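Local coordinates for protein endo-beta-1,4-mannanase (Alicyclobacillus acidocaldarius, PDB 4CD6) that catalyses the hydrolysis of internal beta-1,4 linkages in mannans, as a glycoside hydrolase of family GH113, at residues L10-G15 with K276-W281; T178-H183 with F228-G233; Y203-R208 with C243-R248. One frame throughout, in Å; residues are numbered along the deposited sequence.

Contact 1: residues L10-G15 with K276-W281; sequences LGFIRG and KGYMLW. With IFM (5-hydroxymethyl-3,4-dihydroxypiperidine), chain B; BMA (beta-D-mannopyranose), chain C.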
loop_
_atom_site.group_PDB
_atom_site.type_symbol
_atom_site.label_atom_id
_atom_site.label_comp_id
_atom_site.label_asym_id
_atom_site.label_seq_id
_atom_site.Cartn_x
_atom_site.Cartn_y
_atom_site.Cartn_z
ATOM N N LEU A 10 9.486 -12.450 10.201
ATOM C CA LEU A 10 8.111 -12.179 9.793
ATOM C C LEU A 10 7.552 -13.314 8.968
ATOM O O LEU A 10 8.215 -13.778 8.034
ATOM C CB LEU A 10 8.079 -10.884 8.970
ATOM C CG LEU A 10 6.766 -10.410 8.385
ATOM C CD1 LEU A 10 5.855 -9.927 9.497
ATOM C CD2 LEU A 10 7.065 -9.305 7.384
ATOM N N GLY A 11 6.330 -13.758 9.293
ATOM C CA GLY A 11 5.672 -14.748 8.482
ATOM C C GLY A 11 5.404 -14.179 7.090
ATOM O O GLY A 11 5.037 -13.014 6.931
ATOM N N PHE A 12 5.589 -15.001 6.073
ATOM C CA PHE A 12 5.372 -14.581 4.705
ATOM C C PHE A 12 3.978 -13.950 4.561
ATOM O O PHE A 12 2.994 -14.492 5.071
ATOM C CB PHE A 12 5.548 -15.798 3.775
ATOM C CG PHE A 12 5.574 -15.462 2.301
ATOM C CD1 PHE A 12 4.403 -15.429 1.581
ATOM C CD2 PHE A 12 6.764 -15.212 1.634
ATOM C CE1 PHE A 12 4.401 -15.146 0.218
ATOM C CE2 PHE A 12 6.779 -14.934 0.265
ATOM C CZ PHE A 12 5.583 -14.887 -0.443
ATOM N N ILE A 13 3.929 -12.789 3.894
ATOM C CA ILE A 13 2.732 -11.944 3.828
ATOM C C ILE A 13 1.830 -12.336 2.682
ATOM O O ILE A 13 2.261 -12.360 1.541
ATOM C CB ILE A 13 3.104 -10.463 3.677
ATOM C CG1 ILE A 13 3.837 -9.979 4.938
ATOM C CG2 ILE A 13 1.863 -9.590 3.461
ATOM C CD1 ILE A 13 4.492 -8.636 4.784
ATOM N N ARG A 14 0.588 -12.653 3.034
ATOM C CA ARG A 14 -0.491 -12.964 2.121
ATOM C C ARG A 14 -1.568 -11.931 2.444
ATOM O O ARG A 14 -2.440 -12.129 3.318
ATOM C CB ARG A 14 -0.978 -14.380 2.392
ATOM C CG ARG A 14 0.039 -15.436 1.994
ATOM C CD ARG A 14 -0.472 -16.803 2.395
ATOM N NE ARG A 14 -0.298 -17.061 3.831
ATOM C CZ ARG A 14 -1.283 -17.175 4.715
ATOM N NH1 ARG A 14 -2.558 -17.027 4.349
ATOM N NH2 ARG A 14 -0.987 -17.456 5.987
ATOM N N GLY A 15 -1.486 -10.795 1.774
ATOM C CA GLY A 15 -2.202 -9.627 2.275
ATOM C C GLY A 15 -3.110 -8.964 1.278
ATOM O O GLY A 15 -2.986 -9.190 0.099
ATOM N N LYS A 276 9.517 -11.441 1.307
ATOM C CA LYS A 276 8.487 -11.635 2.347
ATOM C C LYS A 276 7.013 -11.471 1.909
ATOM O O LYS A 276 6.123 -11.447 2.752
ATOM C CB LYS A 276 8.801 -10.741 3.542
ATOM C CG LYS A 276 9.982 -11.270 4.364
ATOM C CD LYS A 276 9.590 -12.454 5.254
ATOM C CE LYS A 276 10.782 -12.910 6.057
ATOM N NZ LYS A 276 10.464 -14.160 6.767
ATOM N N GLY A 277 6.747 -11.409 0.609
ATOM C CA GLY A 277 5.374 -11.557 0.147
ATOM C C GLY A 277 4.644 -10.370 -0.477
ATOM O O GLY A 277 5.248 -9.443 -1.021
ATOM N N TYR A 278 3.321 -10.442 -0.360
ATOM C CA TYR A 278 2.402 -9.707 -1.259
ATOM C C TYR A 278 1.296 -9.023 -0.496
ATOM O O TYR A 278 0.494 -9.704 0.179
ATOM C CB TYR A 278 1.724 -10.708 -2.152
ATOM C CG TYR A 278 2.616 -11.615 -2.988
ATOM C CD1 TYR A 278 3.118 -11.203 -4.194
ATOM C CD2 TYR A 278 2.909 -12.901 -2.575
ATOM C CE1 TYR A 278 3.916 -12.036 -4.972
ATOM C CE2 TYR A 278 3.691 -13.747 -3.345
ATOM C CZ TYR A 278 4.197 -13.306 -4.535
ATOM O OH TYR A 278 4.965 -14.146 -5.315
ATOM N N MET A 279 1.238 -7.687 -0.592
ATOM C CA MET A 279 0.096 -6.937 -0.084
ATOM C C MET A 279 -0.675 -6.469 -1.333
ATOM O O MET A 279 -0.284 -5.543 -2.055
ATOM C CB MET A 279 0.557 -5.771 0.772
ATOM C CG MET A 279 -0.519 -5.203 1.650
ATOM S SD MET A 279 -0.899 -6.177 3.104
ATOM C CE MET A 279 0.563 -5.959 4.091
ATOM N N LEU A 280 -1.739 -7.184 -1.612
ATOM C CA LEU A 280 -2.459 -6.981 -2.853
ATOM C C LEU A 280 -3.225 -5.663 -2.855
ATOM O O LEU A 280 -3.602 -5.142 -1.814
ATOM C CB LEU A 280 -3.386 -8.167 -3.139
ATOM C CG LEU A 280 -2.729 -9.562 -3.279
ATOM C CD1 LEU A 280 -3.743 -10.594 -3.761
ATOM C CD2 LEU A 280 -1.526 -9.534 -4.176
ATOM N N TRP A 281 -3.412 -5.139 -4.065
ATOM C CA TRP A 281 -4.158 -3.893 -4.312
ATOM C C TRP A 281 -5.304 -4.311 -5.203
ATOM O O TRP A 281 -5.041 -4.814 -6.281
ATOM C CB TRP A 281 -3.299 -2.870 -5.047
ATOM C CG TRP A 281 -3.910 -1.512 -5.087
ATOM C CD1 TRP A 281 -4.708 -0.997 -6.087
ATOM C CD2 TRP A 281 -3.822 -0.492 -4.090
ATOM N NE1 TRP A 281 -5.103 0.266 -5.764
ATOM C CE2 TRP A 281 -4.570 0.602 -4.547
ATOM C CE3 TRP A 281 -3.173 -0.396 -2.854
ATOM C CZ2 TRP A 281 -4.700 1.768 -3.804
ATOM C CZ3 TRP A 281 -3.289 0.763 -2.125
ATOM C CH2 TRP A 281 -4.044 1.838 -2.601
HETATM O O4 IFM B . -4.659 3.442 -6.753
HETATM C C4 IFM B . -3.264 3.700 -7.005
HETATM C C3 IFM B . -2.658 4.278 -5.734
HETATM O O3 IFM B . -3.187 5.598 -5.552
HETATM C C2 IFM B . -1.120 4.291 -5.713
HETATM N N IFM B . -0.545 3.123 -6.388
HETATM C C1 IFM B . -1.115 2.636 -7.653
HETATM C C5 IFM B . -2.598 2.391 -7.430
HETATM C C6 IFM B . -3.272 1.700 -8.616
HETATM O O6 IFM B . -3.314 2.500 -9.807
HETATM C C1 BMA C . -5.782 4.075 -7.359
HETATM C C2 BMA C . -7.100 3.323 -7.298
HETATM C C3 BMA C . -8.181 4.317 -7.713
HETATM C C4 BMA C . -8.111 5.554 -6.827
HETATM C C5 BMA C . -6.699 6.160 -6.740
HETATM C C6 BMA C . -6.688 7.349 -5.768
HETATM O O2 BMA C . -7.355 2.801 -5.972
HETATM O O3 BMA C . -9.483 3.749 -7.600
HETATM O O4 BMA C . -8.990 6.538 -7.363
HETATM O O5 BMA C . -5.764 5.124 -6.379
HETATM O O6 BMA C . -5.372 7.903 -5.598
#
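Segments 10-15 and 276-281 pair in parallel, on the first and last strands of the barrel, in a buried contact built mainly on backbone bonds. Ile13 N donates to Lys276 O at 2.8 Å, and Tyr278 N donates to Ile13 O at 2.9 Å; Gly15 continues the ladder through its N to Tyr278 O and its O to Leu280 N. This seam closes the eight-stranded TIM barrel. Just before the first strand, Lys276 NZ reaches Leu10 O at 2.6 Å, in the carbonyl plane, and also bonds Phe8 O, tying down the lead-in. Phe12 lays one ring face over the partner strand, its chi1 of -170° turning CG away from the backbone N, and Gly277 CA stands 3.7 Å from the Phe12 ring centroid in a CH-pi contact. Phe12 CZ meets Tyr278 CE2 at 3.6 Å, the two rings inclined at 70°. Were Phe12 an alanine, Gly277 CA would probably lose the ring face over it and Tyr278 CE2 its neighbour. On the other face of the sheet, the bare CA of Gly15 admits Met279 SD at 3.8 Å, while Met279 CE touches Ile13 CG2.

Contact 2: residues T178-H183 with F228-G233; sequences TYNCNH and FFMEVG. With IFM (5-hydroxymethyl-3,4-dihydroxypiperidine), chain B.
Glu231 OE1 is held by two groups at once: the ring nitrogen of the bound piperidine IFM donates to it at 2.7 Å, and Tyr203 OH bonds it as well. The other carboxylate oxygen, OE2, forms a salt bridge with Lys93, so both ends of the group are anchored and its rotation is probably restricted. Nearer the backbone, CG of the same side chain passes beside the amide end of Asn180; the two side chains cross at about a right angle, with amide and carboxylate planes 76° apart. The main packing comes one residue earlier, where Met230 CB lies 3.8 Å from Asn180 CB and 3.6 Å from Asn180 CG. Met230 CG touches Thr178 CG2 at 3.9 Å. Toward the start of the strands, Phe228 CE1 approaches Thr178 OG1 obliquely at 4.1 Å; that hydroxyl has its polar partners in Leu197 O and Ser199 OG. Strands 176-182 and 227-232 are not neighbours in the TIM barrel, for strand 197-201 runs between them, and their side chains therefore meet within the barrel, with Met230 also resting on Ser199. The chain turns a corner at Met230 and Glu231, and both side chains touch Asn180. From there the Glu231 chain runs extended beyond CG (chi2 -172°), carrying its carboxylate up to the ligand. In IFM the nitrogen stands where a mannoside has its anomeric carbon. A glutamate at the end of the seventh barrel strand is consistent with the nucleophile position of the clan GH-A glycosidases, with Glu151, which also bonds IFM, following the fourth.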
loop_
_atom_site.group_PDB
_atom_site.type_symbol
_atom_site.label_atom_id
_atom_site.label_comp_id
_atom_site.label_asym_id
_atom_site.label_seq_id
_atom_site.Cartn_x
_atom_site.Cartn_y
_atom_site.Cartn_z
ATOM N N THR A 178 7.638 0.191 7.489
ATOM C CA THR A 178 8.103 0.094 6.103
ATOM C C THR A 178 7.914 1.422 5.384
ATOM O O THR A 178 7.128 2.290 5.846
ATOM C CB THR A 178 7.414 -1.046 5.332
ATOM O OG1 THR A 178 8.133 -1.253 4.113
ATOM C CG2 THR A 178 5.916 -0.729 5.047
ATOM N N TYR A 179 8.677 1.603 4.309
ATOM C CA TYR A 179 8.434 2.659 3.317
ATOM C C TYR A 179 8.179 1.957 2.001
ATOM O O TYR A 179 8.890 1.023 1.673
ATOM C CB TYR A 179 9.623 3.650 3.174
ATOM C CG TYR A 179 9.413 4.600 2.019
ATOM C CD1 TYR A 179 8.483 5.635 2.107
ATOM C CD2 TYR A 179 10.131 4.466 0.840
ATOM C CE1 TYR A 179 8.232 6.460 1.008
ATOM C CE2 TYR A 179 9.894 5.273 -0.250
ATOM C CZ TYR A 179 8.965 6.311 -0.145
ATOM O OH TYR A 179 8.686 7.110 -1.236
ATOM N N ASN A 180 7.163 2.420 1.263
ATOM C CA ASN A 180 6.687 1.806 0.012
ATOM C C ASN A 180 7.077 2.706 -1.142
ATOM O O ASN A 180 6.503 3.797 -1.321
ATOM C CB ASN A 180 5.184 1.594 0.167
ATOM C CG ASN A 180 4.413 1.286 -1.123
ATOM O OD1 ASN A 180 4.922 1.031 -2.232
ATOM N ND2 ASN A 180 3.139 1.203 -0.920
ATOM N N CYS A 181 8.108 2.304 -1.892
ATOM C CA CYS A 181 8.565 3.082 -3.013
ATOM C C CYS A 181 7.815 2.611 -4.265
ATOM O O CYS A 181 7.173 1.579 -4.242
ATOM C CB CYS A 181 10.066 2.941 -3.196
ATOM S SG CYS A 181 10.623 1.347 -3.801
ATOM N N ASN A 182 7.877 3.391 -5.337
ATOM C CA ASN A 182 7.266 2.988 -6.584
ATOM C C ASN A 182 8.099 1.914 -7.259
ATOM O O ASN A 182 9.294 1.819 -7.044
ATOM C CB ASN A 182 7.194 4.186 -7.507
ATOM C CG ASN A 182 6.139 4.023 -8.565
ATOM O OD1 ASN A 182 5.256 3.187 -8.436
ATOM N ND2 ASN A 182 6.267 4.773 -9.641
ATOM N N HIS A 183 7.490 1.130 -8.127
ATOM C CA HIS A 183 8.276 0.266 -8.976
ATOM C C HIS A 183 9.381 1.042 -9.695
ATOM O O HIS A 183 9.200 2.199 -10.128
ATOM C CB HIS A 183 7.397 -0.463 -9.963
ATOM C CG HIS A 183 6.714 0.442 -10.926
ATOM N ND1 HIS A 183 5.496 1.029 -10.660
ATOM C CD2 HIS A 183 7.107 0.906 -12.127
ATOM C CE1 HIS A 183 5.153 1.793 -11.682
ATOM N NE2 HIS A 183 6.117 1.745 -12.579
ATOM N N PHE A 228 9.294 -6.831 0.440
ATOM C CA PHE A 228 7.982 -7.312 0.020
ATOM C C PHE A 228 7.281 -6.285 -0.850
ATOM O O PHE A 228 7.783 -5.188 -1.070
ATOM C CB PHE A 228 7.117 -7.797 1.178
ATOM C CG PHE A 228 6.485 -6.715 2.001
ATOM C CD1 PHE A 228 7.202 -6.031 2.942
ATOM C CD2 PHE A 228 5.140 -6.438 1.867
ATOM C CE1 PHE A 228 6.596 -5.040 3.720
ATOM C CE2 PHE A 228 4.530 -5.468 2.639
ATOM C CZ PHE A 228 5.250 -4.776 3.575
ATOM N N PHE A 229 6.119 -6.658 -1.353
ATOM C CA PHE A 229 5.352 -5.741 -2.210
ATOM C C PHE A 229 4.212 -5.155 -1.388
ATOM O O PHE A 229 3.316 -5.886 -0.986
ATOM C CB PHE A 229 4.830 -6.484 -3.416
ATOM C CG PHE A 229 5.911 -7.124 -4.276
ATOM C CD1 PHE A 229 7.162 -6.541 -4.432
ATOM C CD2 PHE A 229 5.626 -8.292 -4.985
ATOM C CE1 PHE A 229 8.140 -7.129 -5.245
ATOM C CE2 PHE A 229 6.575 -8.863 -5.796
ATOM C CZ PHE A 229 7.828 -8.277 -5.936
ATOM N N MET A 230 4.293 -3.842 -1.090
ATOM C CA MET A 230 3.238 -3.194 -0.322
ATOM C C MET A 230 2.041 -2.874 -1.204
ATOM O O MET A 230 0.949 -2.715 -0.686
ATOM C CB MET A 230 3.709 -1.915 0.374
ATOM C CG MET A 230 4.002 -2.041 1.877
ATOM S SD MET A 230 2.587 -2.565 2.876
ATOM C CE MET A 230 1.332 -1.489 2.278
ATOM N N GLU A 231 2.243 -2.799 -2.508
ATOM C CA GLU A 231 1.112 -2.838 -3.450
ATOM C C GLU A 231 1.504 -3.720 -4.605
ATOM O O GLU A 231 2.593 -3.606 -5.152
ATOM C CB GLU A 231 0.757 -1.465 -4.042
ATOM C CG GLU A 231 0.429 -0.391 -3.052
ATOM C CD GLU A 231 -0.107 0.874 -3.708
ATOM O OE1 GLU A 231 -0.499 0.854 -4.900
ATOM O OE2 GLU A 231 -0.152 1.900 -3.005
ATOM N N VAL A 232 0.574 -4.557 -5.022
ATOM C CA VAL A 232 0.706 -5.237 -6.292
ATOM C C VAL A 232 -0.685 -5.653 -6.739
ATOM O O VAL A 232 -1.513 -6.067 -5.923
ATOM C CB VAL A 232 1.712 -6.411 -6.190
ATOM C CG1 VAL A 232 1.213 -7.497 -5.259
ATOM C CG2 VAL A 232 2.086 -6.911 -7.576
ATOM N N GLY A 233 -0.960 -5.497 -8.034
ATOM C CA GLY A 233 -2.300 -5.787 -8.538
ATOM C C GLY A 233 -2.430 -5.390 -10.004
ATOM O O GLY A 233 -1.475 -4.882 -10.646
HETATM O O4 IFM B . -4.659 3.442 -6.753
HETATM C C4 IFM B . -3.264 3.700 -7.005
HETATM C C3 IFM B . -2.658 4.278 -5.734
HETATM O O3 IFM B . -3.187 5.598 -5.552
HETATM C C2 IFM B . -1.120 4.291 -5.713
HETATM N N IFM B . -0.545 3.123 -6.388
HETATM C C1 IFM B . -1.115 2.636 -7.653
HETATM C C5 IFM B . -2.598 2.391 -7.430
HETATM C C6 IFM B . -3.272 1.700 -8.616
HETATM O O6 IFM B . -3.314 2.500 -9.807
#

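Contact 3: residues Y203-R208 with C243-R248; sequences YYPIDR and CPWDYR. With IFM (5-hydroxymethyl-3,4-dihydroxypiperidine), chain B; BMA (beta-D-mannopyranose), chain C.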
loop_
_atom_site.group_PDB
_atom_site.type_symbol
_atom_site.label_atom_id
_atom_site.label_comp_id
_atom_site.label_asym_id
_atom_site.label_seq_id
_atom_site.Cartn_x
_atom_site.Cartn_y
_atom_site.Cartn_z
ATOM N N TYR A 203 4.111 -2.795 -9.647
ATOM C CA TYR A 203 3.199 -2.835 -10.811
ATOM C C TYR A 203 4.050 -3.057 -12.058
ATOM O O TYR A 203 4.156 -2.195 -12.921
ATOM C CB TYR A 203 2.395 -1.536 -10.897
ATOM C CG TYR A 203 1.417 -1.356 -9.757
ATOM C CD1 TYR A 203 0.212 -2.069 -9.726
ATOM C CD2 TYR A 203 1.664 -0.448 -8.732
ATOM C CE1 TYR A 203 -0.696 -1.916 -8.700
ATOM C CE2 TYR A 203 0.760 -0.296 -7.690
ATOM C CZ TYR A 203 -0.411 -1.018 -7.685
ATOM O OH TYR A 203 -1.302 -0.867 -6.665
ATOM N N TYR A 204 4.680 -4.230 -12.134
ATOM C CA TYR A 204 5.514 -4.590 -13.280
ATOM C C TYR A 204 4.658 -5.189 -14.388
ATOM O O TYR A 204 3.851 -6.064 -14.122
ATOM C CB TYR A 204 6.679 -5.533 -12.883
ATOM C CG TYR A 204 7.667 -4.818 -11.955
ATOM C CD1 TYR A 204 8.497 -3.797 -12.447
ATOM C CD2 TYR A 204 7.754 -5.149 -10.599
ATOM C CE1 TYR A 204 9.357 -3.101 -11.606
ATOM C CE2 TYR A 204 8.630 -4.471 -9.744
ATOM C CZ TYR A 204 9.419 -3.453 -10.243
ATOM O OH TYR A 204 10.279 -2.756 -9.410
ATOM N N PRO A 205 4.815 -4.701 -15.639
ATOM C CA PRO A 205 4.064 -5.348 -16.718
ATOM C C PRO A 205 4.356 -6.848 -16.759
ATOM O O PRO A 205 5.436 -7.310 -16.339
ATOM C CB PRO A 205 4.580 -4.641 -17.986
ATOM C CG PRO A 205 5.087 -3.319 -17.515
ATOM C CD PRO A 205 5.646 -3.584 -16.141
ATOM N N ILE A 206 3.382 -7.601 -17.231
ATOM C CA ILE A 206 3.528 -9.042 -17.358
ATOM C C ILE A 206 4.905 -9.460 -17.883
ATOM O O ILE A 206 5.546 -10.329 -17.289
ATOM C CB ILE A 206 2.427 -9.623 -18.259
ATOM C CG1 ILE A 206 1.088 -9.563 -17.535
ATOM C CG2 ILE A 206 2.742 -11.075 -18.661
ATOM C CD1 ILE A 206 -0.078 -10.044 -18.389
ATOM N N ASP A 207 5.371 -8.863 -18.976
ATOM C CA ASP A 207 6.628 -9.348 -19.587
ATOM C C ASP A 207 7.915 -8.881 -18.879
ATOM O O ASP A 207 9.000 -9.293 -19.291
ATOM C CB ASP A 207 6.668 -9.100 -21.120
ATOM C CG ASP A 207 6.834 -7.622 -21.509
ATOM O OD1 ASP A 207 6.757 -6.718 -20.637
ATOM O OD2 ASP A 207 7.033 -7.368 -22.726
ATOM N N ARG A 208 7.795 -8.073 -17.807
ATOM C CA ARG A 208 8.968 -7.493 -17.104
ATOM C C ARG A 208 9.384 -8.227 -15.809
ATOM O O ARG A 208 10.501 -8.028 -15.300
ATOM C CB ARG A 208 8.742 -6.000 -16.780
ATOM C CG ARG A 208 8.735 -5.082 -18.000
ATOM C CD ARG A 208 10.118 -4.962 -18.645
ATOM N NE ARG A 208 10.044 -5.164 -20.092
ATOM C CZ ARG A 208 10.493 -6.233 -20.760
ATOM N NH1 ARG A 208 11.102 -7.247 -20.142
ATOM N NH2 ARG A 208 10.341 -6.283 -22.079
ATOM N N CYS A 243 0.278 -2.408 -18.285
ATOM C CA CYS A 243 0.401 -1.149 -17.553
ATOM C C CYS A 243 -0.437 -1.256 -16.265
ATOM O O CYS A 243 -1.423 -0.520 -16.070
ATOM C CB CYS A 243 -0.063 0.026 -18.433
ATOM S SG CYS A 243 -1.754 -0.141 -19.066
ATOM N N PRO A 244 -0.048 -2.196 -15.380
ATOM C CA PRO A 244 -0.914 -2.557 -14.262
ATOM C C PRO A 244 -1.209 -1.420 -13.273
ATOM O O PRO A 244 -2.171 -1.513 -12.515
ATOM C CB PRO A 244 -0.124 -3.632 -13.541
ATOM C CG PRO A 244 0.853 -4.152 -14.502
ATOM C CD PRO A 244 1.166 -3.034 -15.437
ATOM N N TRP A 245 -0.345 -0.397 -13.279
ATOM C CA TRP A 245 -0.460 0.809 -12.441
ATOM C C TRP A 245 -1.577 1.747 -12.887
ATOM O O TRP A 245 -1.967 2.626 -12.115
ATOM C CB TRP A 245 0.846 1.609 -12.482
ATOM C CG TRP A 245 1.195 2.015 -13.872
ATOM C CD1 TRP A 245 0.684 3.066 -14.580
ATOM C CD2 TRP A 245 2.080 1.329 -14.756
ATOM N NE1 TRP A 245 1.210 3.081 -15.847
ATOM C CE2 TRP A 245 2.078 2.030 -15.977
ATOM C CE3 TRP A 245 2.894 0.202 -14.623
ATOM C CZ2 TRP A 245 2.849 1.630 -17.064
ATOM C CZ3 TRP A 245 3.657 -0.192 -15.696
ATOM C CH2 TRP A 245 3.634 0.517 -16.908
ATOM N N ASP A 246 -2.036 1.613 -14.132
ATOM C CA ASP A 246 -3.040 2.552 -14.717
ATOM C C ASP A 246 -4.479 2.205 -14.294
ATOM O O ASP A 246 -5.096 1.236 -14.781
ATOM C CB ASP A 246 -2.905 2.606 -16.252
ATOM C CG ASP A 246 -3.859 3.620 -16.918
ATOM O OD1 ASP A 246 -4.454 4.461 -16.203
ATOM O OD2 ASP A 246 -4.020 3.541 -18.137
ATOM N N TYR A 247 -5.011 3.018 -13.384
ATOM C CA TYR A 247 -6.339 2.765 -12.822
ATOM C C TYR A 247 -7.484 3.327 -13.673
ATOM O O TYR A 247 -8.647 3.033 -13.406
ATOM C CB TYR A 247 -6.439 3.279 -11.385
ATOM C CG TYR A 247 -6.333 4.750 -11.165
ATOM C CD1 TYR A 247 -7.477 5.567 -11.224
ATOM C CD2 TYR A 247 -5.109 5.344 -10.828
ATOM C CE1 TYR A 247 -7.407 6.923 -10.973
ATOM C CE2 TYR A 247 -5.034 6.726 -10.583
ATOM C CZ TYR A 247 -6.188 7.505 -10.653
ATOM O OH TYR A 247 -6.165 8.879 -10.421
ATOM N N ARG A 248 -7.155 4.126 -14.682
ATOM C CA ARG A 248 -8.173 4.691 -15.602
ATOM C C ARG A 248 -7.828 4.248 -17.033
ATOM O O ARG A 248 -7.668 5.057 -17.940
ATOM C CB ARG A 248 -8.255 6.219 -15.453
HETATM O O4 IFM B . -4.659 3.442 -6.753
HETATM C C4 IFM B . -3.264 3.700 -7.005
HETATM C C3 IFM B . -2.658 4.278 -5.734
HETATM O O3 IFM B . -3.187 5.598 -5.552
HETATM C C2 IFM B . -1.120 4.291 -5.713
HETATM N N IFM B . -0.545 3.123 -6.388
HETATM C C1 IFM B . -1.115 2.636 -7.653
HETATM C C5 IFM B . -2.598 2.391 -7.430
HETATM C C6 IFM B . -3.272 1.700 -8.616
HETATM O O6 IFM B . -3.314 2.500 -9.807
HETATM C C1 BMA C . -5.782 4.075 -7.359
HETATM C C2 BMA C . -7.100 3.323 -7.298
HETATM C C3 BMA C . -8.181 4.317 -7.713
HETATM C C4 BMA C . -8.111 5.554 -6.827
HETATM C C5 BMA C . -6.699 6.160 -6.740
HETATM C C6 BMA C . -6.688 7.349 -5.768
HETATM O O2 BMA C . -7.355 2.801 -5.972
HETATM O O3 BMA C . -9.483 3.749 -7.600
HETATM O O4 BMA C . -8.990 6.538 -7.363
HETATM O O5 BMA C . -5.764 5.124 -6.379
HETATM O O6 BMA C . -5.372 7.903 -5.598
#
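Tyr203 runs along the turn that holds Pro244 and Trp245 and ends at the ligand. Its CB rests against Trp245 CB at 3.8 Å, and CG comes to 3.9 Å from Trp245 CA. Near the base of the ring, CD1 lies 3.7 Å from Pro244 O. Farther out, CE2 comes to 3.5 Å from C1 of the piperidine IFM; both approaches are oblique and on the same side of the ring. The phenol oxygen passes beside the same ligand on its way to Glu231. Beside Tyr203, the indole of Trp245 presents its edge to the 203-208 loop. Trp245 CG sits between the backbone N and the carbonyl carbon (chi1 59°), and with chi2 at 80° CE3 meets Tyr203 O at 3.2 Å in the indole plane and CZ3 meets Pro205 CG at 3.9 Å. Pro244 fills the adjoining ground, placing its CG 3.6 Å from Tyr204 O and its CD against Pro205 CA. These loops follow the sixth and seventh strands of the barrel, and a type I turn from Cys243 to Asp246 shapes the second. The turn leaves Trp245 O directed at the ligand, where it accepts a hydrogen bond from IFM O6 at 2.7 Å. Two residues on, Tyr247 lays one ring face against the mannose BMA, an aromatic platform for the sugar, and Asp246 OD1 takes Arg248 N in an Asx turn. Between the loops themselves the chemistry is apolar. Tyr203 O is buried there without a hydrogen-bond partner, and the weakly positive C-H edge of the indole probably compensates it in part.

Overall arrangement
All three contacts belong to one TIM barrel and follow it from its closing seam to its sugar-binding end. Contact 1 joins the first and last strands, so its segments enclose the other four in sequence. Contacts 2 and 3 interleave, the order being 178-183, 203-208, 228-233, 243-248. The centres of contacts 1 and 2 are about 10 Å apart, and strands 227-232 and 275-283 are direct neighbours, probably linked by a hydrogen bond from Met279 N to Phe229 O. Contact 3 lies in the loops beyond the strands, about 13 Å from the centre of contact 2 and 19 Å from that of contact 1. The three converge on IFM, with strands and loops together forming the pocket.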